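Local coordinates for putative fumarylacetoacetate hydrolase family protein (Yersinia pestis, PDB 3S52) that is of unknown function but belongs to the fumarylacetoacetate hydrolase family, with a curled mixed beta sheet in each subunit of a dimer, at residues L15-N20 / L184-I189; G26-E31 / R165-P170; F67-H72 / L107-A112. All blocks are in the same frame, centred on the assembly; numbering follows the deposited sequence.

Contact 1. Residues L15-N20 / L184-I189; sequences LDFPVN and LRAGDI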
# COMPACT_ATOMS: atom_id res chain seq x y z
N LEU A 15 3.95 7.32 21.26
CA LEU A 15 5.30 6.90 20.91
C LEU A 15 5.78 7.81 19.79
O LEU A 15 4.97 8.39 19.07
CB LEU A 15 5.32 5.46 20.41
CG LEU A 15 4.89 4.38 21.39
CD1 LEU A 15 4.98 3.00 20.71
CD2 LEU A 15 5.76 4.43 22.64
N ASP A 16 7.09 7.96 19.67
CA ASP A 16 7.65 8.97 18.79
C ASP A 16 8.08 8.49 17.39
O ASP A 16 8.67 9.27 16.64
CB ASP A 16 8.80 9.65 19.49
CG ASP A 16 9.83 8.68 19.94
OD1 ASP A 16 10.15 7.78 19.13
OD2 ASP A 16 10.28 8.79 21.10
N PHE A 17 7.83 7.22 17.06
CA PHE A 17 8.19 6.71 15.73
C PHE A 17 7.25 7.32 14.70
O PHE A 17 6.08 7.54 15.00
CB PHE A 17 8.02 5.19 15.63
CG PHE A 17 8.87 4.39 16.58
CD1 PHE A 17 10.21 4.18 16.33
CD2 PHE A 17 8.30 3.81 17.70
CE1 PHE A 17 10.98 3.42 17.20
CE2 PHE A 17 9.06 3.06 18.58
CZ PHE A 17 10.40 2.86 18.32
N PRO A 18 7.74 7.55 13.48
CA PRO A 18 6.88 7.95 12.36
C PRO A 18 5.83 6.88 11.98
O PRO A 18 5.98 5.70 12.25
CB PRO A 18 7.87 8.11 11.19
CG PRO A 18 9.21 8.25 11.83
CD PRO A 18 9.15 7.41 13.07
N VAL A 19 4.76 7.32 11.33
CA VAL A 19 3.76 6.40 10.84
C VAL A 19 3.83 6.46 9.32
O VAL A 19 3.79 7.55 8.75
CB VAL A 19 2.38 6.83 11.31
CG1 VAL A 19 1.27 5.97 10.66
CG2 VAL A 19 2.32 6.78 12.84
N ASN A 20 3.99 5.31 8.66
CA ASN A 20 3.95 5.29 7.20
C ASN A 20 3.09 4.19 6.63
O ASN A 20 2.05 4.46 6.01
CB ASN A 20 5.37 5.21 6.60
CG ASN A 20 6.12 6.51 6.73
OD1 ASN A 20 6.96 6.68 7.63
ND2 ASN A 20 5.82 7.45 5.84
N LEU A 184 11.61 -1.10 5.17
CA LEU A 184 10.74 -0.95 6.33
C LEU A 184 11.32 0.13 7.24
O LEU A 184 12.35 -0.09 7.87
CB LEU A 184 10.59 -2.27 7.07
CG LEU A 184 10.18 -3.49 6.24
CD1 LEU A 184 9.96 -4.69 7.14
CD2 LEU A 184 8.93 -3.20 5.42
N ARG A 185 10.68 1.29 7.28
CA ARG A 185 11.21 2.40 8.04
C ARG A 185 10.91 2.19 9.52
O ARG A 185 9.98 1.46 9.87
CB ARG A 185 10.62 3.72 7.54
CG ARG A 185 10.89 4.03 6.05
CD ARG A 185 10.84 5.55 5.79
NE ARG A 185 10.88 5.93 4.37
CZ ARG A 185 11.98 5.93 3.62
NH1 ARG A 185 11.93 6.31 2.35
NH2 ARG A 185 13.14 5.54 4.14
N ALA A 186 11.70 2.82 10.37
CA ALA A 186 11.35 2.89 11.78
C ALA A 186 9.93 3.41 11.85
O ALA A 186 9.59 4.38 11.17
CB ALA A 186 12.30 3.84 12.51
N GLY A 187 9.09 2.76 12.64
CA GLY A 187 7.70 3.16 12.74
C GLY A 187 6.78 2.37 11.82
O GLY A 187 5.57 2.48 11.92
N ASP A 188 7.35 1.59 10.90
CA ASP A 188 6.48 0.73 10.10
C ASP A 188 6.01 -0.43 10.95
O ASP A 188 6.63 -0.78 11.95
CB ASP A 188 7.15 0.23 8.82
CG ASP A 188 7.22 1.31 7.72
OD1 ASP A 188 6.51 2.34 7.81
OD2 ASP A 188 7.97 1.12 6.75
N ILE A 189 4.89 -1.02 10.56
CA ILE A 189 4.31 -2.11 11.30
C ILE A 189 4.25 -3.32 10.38
O ILE A 189 3.98 -3.18 9.18
CB ILE A 189 2.87 -1.73 11.77
CG1 ILE A 189 2.90 -0.52 12.72
CG2 ILE A 189 2.18 -2.91 12.42
CD1 ILE A 189 1.53 0.13 12.92
O HOH W 1 3.52 2.82 10.07
O HOH W 2 7.41 4.74 9.33

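Contact 2. Residues G26-E31 / R165-P170; sequences GSNYAE and RDMITP. With SO4 (sulfate ion), chain E.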
# COMPACT_ATOMS: atom_id res chain seq x y z
N GLY A 26 -0.42 -12.70 3.77
CA GLY A 26 -1.62 -13.52 3.66
C GLY A 26 -1.27 -15.00 3.72
O GLY A 26 -0.11 -15.38 3.51
N SER A 27 -2.25 -15.84 4.02
CA SER A 27 -2.04 -17.28 3.99
C SER A 27 -0.85 -17.70 4.84
O SER A 27 -0.04 -18.48 4.36
CB SER A 27 -1.79 -17.77 2.56
OG SER A 27 -2.81 -17.33 1.68
N ASN A 28 -0.72 -17.17 6.05
CA ASN A 28 0.38 -17.58 6.93
C ASN A 28 0.07 -18.61 8.05
O ASN A 28 0.93 -18.92 8.86
CB ASN A 28 1.15 -16.36 7.45
CG ASN A 28 2.60 -16.67 7.78
OD1 ASN A 28 3.25 -17.47 7.10
ND2 ASN A 28 3.13 -16.03 8.81
N TYR A 29 -1.16 -19.11 8.11
CA TYR A 29 -1.54 -20.19 9.03
C TYR A 29 -2.30 -21.25 8.24
O TYR A 29 -3.27 -20.94 7.53
CB TYR A 29 -2.46 -19.66 10.14
CG TYR A 29 -1.81 -18.78 11.17
CD1 TYR A 29 -1.44 -17.48 10.85
CD2 TYR A 29 -1.60 -19.22 12.47
CE1 TYR A 29 -0.84 -16.66 11.80
CE2 TYR A 29 -1.01 -18.40 13.42
CZ TYR A 29 -0.64 -17.11 13.08
OH TYR A 29 -0.06 -16.28 14.00
N ALA A 30 -1.89 -22.51 8.36
CA ALA A 30 -2.48 -23.58 7.55
C ALA A 30 -3.99 -23.74 7.70
O ALA A 30 -4.69 -23.95 6.71
CB ALA A 30 -1.78 -24.91 7.83
N GLU A 31 -4.50 -23.63 8.92
CA GLU A 31 -5.93 -23.77 9.14
C GLU A 31 -6.73 -22.60 8.53
O GLU A 31 -7.89 -22.77 8.18
CB GLU A 31 -6.25 -23.97 10.63
CG GLU A 31 -5.81 -25.34 11.13
CD GLU A 31 -6.11 -25.58 12.61
OE1 GLU A 31 -5.36 -25.06 13.47
OE2 GLU A 31 -7.09 -26.30 12.91
N ARG A 165 3.04 -19.77 17.13
CA ARG A 165 3.87 -20.94 16.83
C ARG A 165 3.39 -21.62 15.55
O ARG A 165 4.13 -22.41 14.94
CB ARG A 165 3.90 -21.94 17.99
CG ARG A 165 2.61 -22.72 18.19
CD ARG A 165 2.77 -23.84 19.23
NE ARG A 165 3.16 -23.31 20.54
CZ ARG A 165 2.31 -22.81 21.43
NH1 ARG A 165 1.01 -22.75 21.17
NH2 ARG A 165 2.77 -22.35 22.58
N ASP A 166 2.16 -21.32 15.14
CA ASP A 166 1.60 -21.98 13.97
C ASP A 166 1.88 -21.22 12.67
O ASP A 166 1.49 -21.66 11.60
CB ASP A 166 0.10 -22.24 14.16
CG ASP A 166 -0.18 -23.29 15.24
OD1 ASP A 166 0.67 -24.18 15.44
OD2 ASP A 166 -1.24 -23.24 15.89
N MSE A 167 2.58 -20.09 12.76
CA MSE A 167 2.97 -19.37 11.55
C MSE A 167 3.73 -20.29 10.60
O MSE A 167 4.61 -21.03 11.03
CB MSE A 167 3.84 -18.15 11.87
CG MSE A 167 3.04 -17.01 12.46
SE MSE A 167 4.10 -15.44 12.94
CE MSE A 167 2.73 -14.47 13.87
N ILE A 168 3.37 -20.24 9.32
CA ILE A 168 4.07 -21.00 8.28
C ILE A 168 5.44 -20.38 8.02
O ILE A 168 6.43 -21.08 7.98
CB ILE A 168 3.24 -21.09 6.97
CG1 ILE A 168 2.03 -22.01 7.17
CG2 ILE A 168 4.12 -21.55 5.82
CD1 ILE A 168 1.01 -21.94 6.03
N THR A 169 5.48 -19.07 7.85
CA THR A 169 6.76 -18.37 7.80
C THR A 169 6.90 -17.57 9.10
O THR A 169 6.12 -16.67 9.35
CB THR A 169 6.85 -17.42 6.58
OG1 THR A 169 6.46 -18.12 5.38
CG2 THR A 169 8.29 -16.88 6.41
N PRO A 170 7.89 -17.93 9.94
CA PRO A 170 8.09 -17.30 11.25
C PRO A 170 8.44 -15.82 11.10
O PRO A 170 8.85 -15.40 10.01
CB PRO A 170 9.29 -18.06 11.82
CG PRO A 170 9.27 -19.36 11.11
CD PRO A 170 8.88 -18.99 9.71
S SO4 E . -5.70 -13.80 3.55
O1 SO4 E . -7.06 -14.00 4.05
O2 SO4 E . -5.32 -12.41 3.74
O3 SO4 E . -4.76 -14.65 4.28
O4 SO4 E . -5.69 -14.13 2.12
O HOH W 3 3.95 -17.46 4.60
O HOH W 4 -0.14 -23.42 10.30

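Contact 3. Residues F67-H72 / L107-A112; sequences FGSVHH and LRELQA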
# COMPACT_ATOMS: atom_id res chain seq x y z
N PHE A 67 -19.92 -1.99 0.95
CA PHE A 67 -18.99 -2.83 0.20
C PHE A 67 -19.13 -4.34 0.41
O PHE A 67 -18.27 -5.12 -0.03
CB PHE A 67 -17.55 -2.34 0.38
CG PHE A 67 -17.33 -0.95 -0.16
CD1 PHE A 67 -17.77 -0.62 -1.44
CD2 PHE A 67 -16.73 0.02 0.61
CE1 PHE A 67 -17.59 0.66 -1.94
CE2 PHE A 67 -16.55 1.30 0.11
CZ PHE A 67 -16.98 1.62 -1.17
N GLY A 68 -20.17 -4.74 1.13
CA GLY A 68 -20.38 -6.14 1.44
C GLY A 68 -19.93 -6.39 2.87
O GLY A 68 -19.70 -5.45 3.62
N SER A 69 -19.82 -7.66 3.25
CA SER A 69 -19.51 -7.99 4.63
C SER A 69 -18.05 -7.69 4.96
O SER A 69 -17.16 -7.84 4.11
CB SER A 69 -19.83 -9.45 4.92
OG SER A 69 -19.03 -10.30 4.11
N VAL A 70 -17.82 -7.25 6.19
CA VAL A 70 -16.50 -6.97 6.71
C VAL A 70 -16.10 -8.07 7.70
O VAL A 70 -16.81 -8.31 8.69
CB VAL A 70 -16.49 -5.59 7.40
CG1 VAL A 70 -15.13 -5.28 7.99
CG2 VAL A 70 -16.90 -4.50 6.42
N HIS A 71 -14.97 -8.73 7.43
CA HIS A 71 -14.50 -9.83 8.27
C HIS A 71 -13.32 -9.45 9.18
O HIS A 71 -12.41 -8.74 8.75
CB HIS A 71 -14.07 -11.01 7.39
CG HIS A 71 -15.21 -11.78 6.80
ND1 HIS A 71 -16.38 -11.19 6.39
CD2 HIS A 71 -15.36 -13.11 6.55
CE1 HIS A 71 -17.20 -12.11 5.92
NE2 HIS A 71 -16.61 -13.28 6.01
N HIS A 72 -13.34 -9.93 10.41
CA HIS A 72 -12.21 -9.74 11.32
C HIS A 72 -11.07 -10.73 10.99
O HIS A 72 -11.33 -11.89 10.65
CB HIS A 72 -12.66 -9.91 12.77
CG HIS A 72 -13.34 -11.22 13.05
ND1 HIS A 72 -12.65 -12.40 13.21
CD2 HIS A 72 -14.65 -11.54 13.19
CE1 HIS A 72 -13.50 -13.39 13.43
NE2 HIS A 72 -14.72 -12.89 13.42
N LEU A 107 -12.72 -6.74 3.19
CA LEU A 107 -14.03 -6.83 2.58
C LEU A 107 -13.95 -8.13 1.81
O LEU A 107 -13.47 -8.18 0.69
CB LEU A 107 -14.27 -5.64 1.65
CG LEU A 107 -14.30 -4.30 2.41
CD1 LEU A 107 -14.31 -3.08 1.47
CD2 LEU A 107 -15.49 -4.26 3.34
N ARG A 108 -14.51 -9.17 2.42
CA ARG A 108 -14.19 -10.52 2.00
C ARG A 108 -14.79 -10.83 0.64
O ARG A 108 -14.17 -11.53 -0.16
CB ARG A 108 -14.67 -11.54 3.03
CG ARG A 108 -14.35 -12.99 2.68
CD ARG A 108 -14.78 -13.97 3.77
NE ARG A 108 -14.44 -15.35 3.42
CZ ARG A 108 -14.52 -16.38 4.26
NH1 ARG A 108 -14.94 -16.20 5.51
NH2 ARG A 108 -14.19 -17.60 3.85
N GLU A 109 -16.00 -10.33 0.40
CA GLU A 109 -16.66 -10.54 -0.88
C GLU A 109 -15.88 -9.88 -2.01
O GLU A 109 -15.66 -10.50 -3.05
CB GLU A 109 -18.11 -10.00 -0.85
CG GLU A 109 -19.01 -10.66 0.20
CD GLU A 109 -20.35 -9.93 0.38
OE1 GLU A 109 -20.99 -9.58 -0.63
OE2 GLU A 109 -20.75 -9.70 1.55
N LEU A 110 -15.46 -8.64 -1.81
CA LEU A 110 -14.64 -7.96 -2.82
C LEU A 110 -13.33 -8.71 -3.03
O LEU A 110 -12.95 -8.99 -4.17
CB LEU A 110 -14.32 -6.51 -2.42
CG LEU A 110 -15.33 -5.40 -2.66
CD1 LEU A 110 -14.69 -4.05 -2.36
CD2 LEU A 110 -15.85 -5.43 -4.08
N GLN A 111 -12.64 -9.04 -1.94
CA GLN A 111 -11.39 -9.79 -2.05
C GLN A 111 -11.57 -11.04 -2.90
O GLN A 111 -10.77 -11.32 -3.79
CB GLN A 111 -10.85 -10.20 -0.68
CG GLN A 111 -9.40 -10.75 -0.76
CD GLN A 111 -8.99 -11.49 0.50
OE1 GLN A 111 -9.84 -12.00 1.22
NE2 GLN A 111 -7.69 -11.55 0.76
N ALA A 112 -12.63 -11.79 -2.64
CA ALA A 112 -12.87 -12.99 -3.44
C ALA A 112 -12.99 -12.67 -4.93
O ALA A 112 -12.47 -13.39 -5.77
CB ALA A 112 -14.08 -13.73 -2.94
O HOH W 5 -16.95 -7.35 0.78

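Contact 1. Residues L15-N20 / L184-I189
Phe17 and Pro18 pack against the central residues, Ala186 and Gly187, of a type II beta turn, Arg185 to Asp188, that leads into strand 189-191. The turn is closed by the backbone bond from Asp188 N to Arg185 O, and Gly187 takes its third position. The CB of Phe17 sits 3.5 Å from Gly187 CA; CG stands anti to the carbonyl carbon, and with chi1 at -61° the ring swings past Gly187 N toward the Ala186 methyl, meeting both obliquely. Its other neighbours include His7 and Leu79 of strand 70-80. One residue on, the Pro18 carbonyl presses on the same glycine, with a CA-H...O contact of 3.1 Å from Gly187 CA to Pro18 O; this oxygen also accepts a hydrogen bond from His7 NE2. The proline ring lies beside the preceding peptide, CD being 3.6 Å from Ala186 O.

No direct hydrogen bond crosses anywhere between the two segments; two waters bridge them. One accepts from Asn20 N at 2.9 Å and donates to Gly187 O at 2.8 Å. The second lies within bonding distance of Asn20 OD1 (2.6 Å) and Ala186 O, but has fewer protons than acceptors around it. Asn20 CB rests against Asp188 OD1, and chi1 of -73° turns the amide to bring Asn20 OD1 to that second water.

Asp188 folds its carboxylate back over the turn: OD2 accepts from Arg185 N at 2.8 Å, the donor standing 58° out of the carboxylate plane, and makes a salt bridge with Lys21. The arginine itself heads across the dimer interface, where Thr52 of the second subunit packs on it and its NH1 pairs with OE2 of Glu51 of that subunit.

Contact 2. Residues G26-E31 / R165-P170
Tyr29 lays one face of its ring over the backbone N of Met167, a selenomethionine whose extended side chain runs on past the phenol, with Met167 CG 3.7 Å from Tyr29 CZ and Met167 CE 3.3 Å from Tyr29 OH. The CB of Asp166 meets the same ring obliquely. Tyr29 is also the N-cap residue of helix 30-35, and a water joins the first helical N-H, that of Ala30, to Asp166 O.

Asn28 grips segment 165-170 three times. Its carbonyl O takes Ile168 N at 2.8 Å, while CG, anti to the backbone N (chi1 -152°), carries the amide to Thr169. There OD1 accepts from Thr169 N at 2.8 Å and ND2 donates to Thr169 O at 3.1 Å, the acceptor lying in the amide plane. Ile168 closes over this with CD1 near Ala30. Ser27 N donates to a sulfate ion that His32 and Lys125 also bind.

With Thr169 N and a water donating to OD1, and Thr169 O and Thr192 O accepting from ND2, the bonding settles which way round the buried amide sits.

Contact 3. Residues F67-H72 / L107-A112
Phe67 begins the contact with its CB, 3.5 Å from Leu107 CD1; CD1 of Leu110 lies a little farther off, and the ring leads away from the helix to stack on Phe181 of the second subunit. Phe67 O accepts from a water at 2.7 Å, and that water accepts in turn from Leu110 N in the first turn of helix 108-117.

Gly68 follows with a positive phi of 102°, its CA passing close beside the Glu109 carboxylate. At Ser69 the polar core of the contact appears. OG sits between the backbone N and the carbonyl carbon, and from there it shares an acceptor with its own N-H: Ser69 N reaches Glu109 OE2 at 2.8 Å from above the carboxylate plane, while Ser69 OG donates at 3.1 Å to the anti lone pair of the same OE2. The carbonyl of Ser69 receives a weak, long bond from Arg108 N.

Val70 points its CG2 at Leu107 CD2. At 3.4 Å this methyl pair is tighter than usual packing, and the two branches of Leu107 thus divide between Val70 and Phe67.

At His71, Arg108 CB covers one face of the imidazole, 3.7 Å from the ring centroid and only 5° off the normal, a CH-pi contact. The guanidinium of the extended arginine is turned almost perpendicular to the ring; the still closer approach of Arg108 CD is doubtful. ND1 of His71 is buried with no partner in the model.

Two donors from one serine converge on a single oxygen of Glu109, which should steady its negative charge, and the helix N terminus may add a little to this stabilisation.

How the contacts relate
From the N terminus, the chain first opens contact 1 at 15-20, just ahead of strand 21-26, and contact 2 at 26-31, where that strand gives way to helix 30-35. Contact 3 opens at 67-72 and is the first to close, at 107-112, joining the start of strand 70-80 to the end of its partner strand 96-107 and the following helix. Contact 2 closes at 165-170, before helix 171-181, and contact 1 last, at 184-189, running into strand 189-191, the parallel neighbour of 21-26. The three are nested without crossing. Contacts 1 and 3 lie on opposite sides of the chain's centre, their centres 28 Å apart; contacts 2 and 3 approach to about 7 Å between nearest atoms.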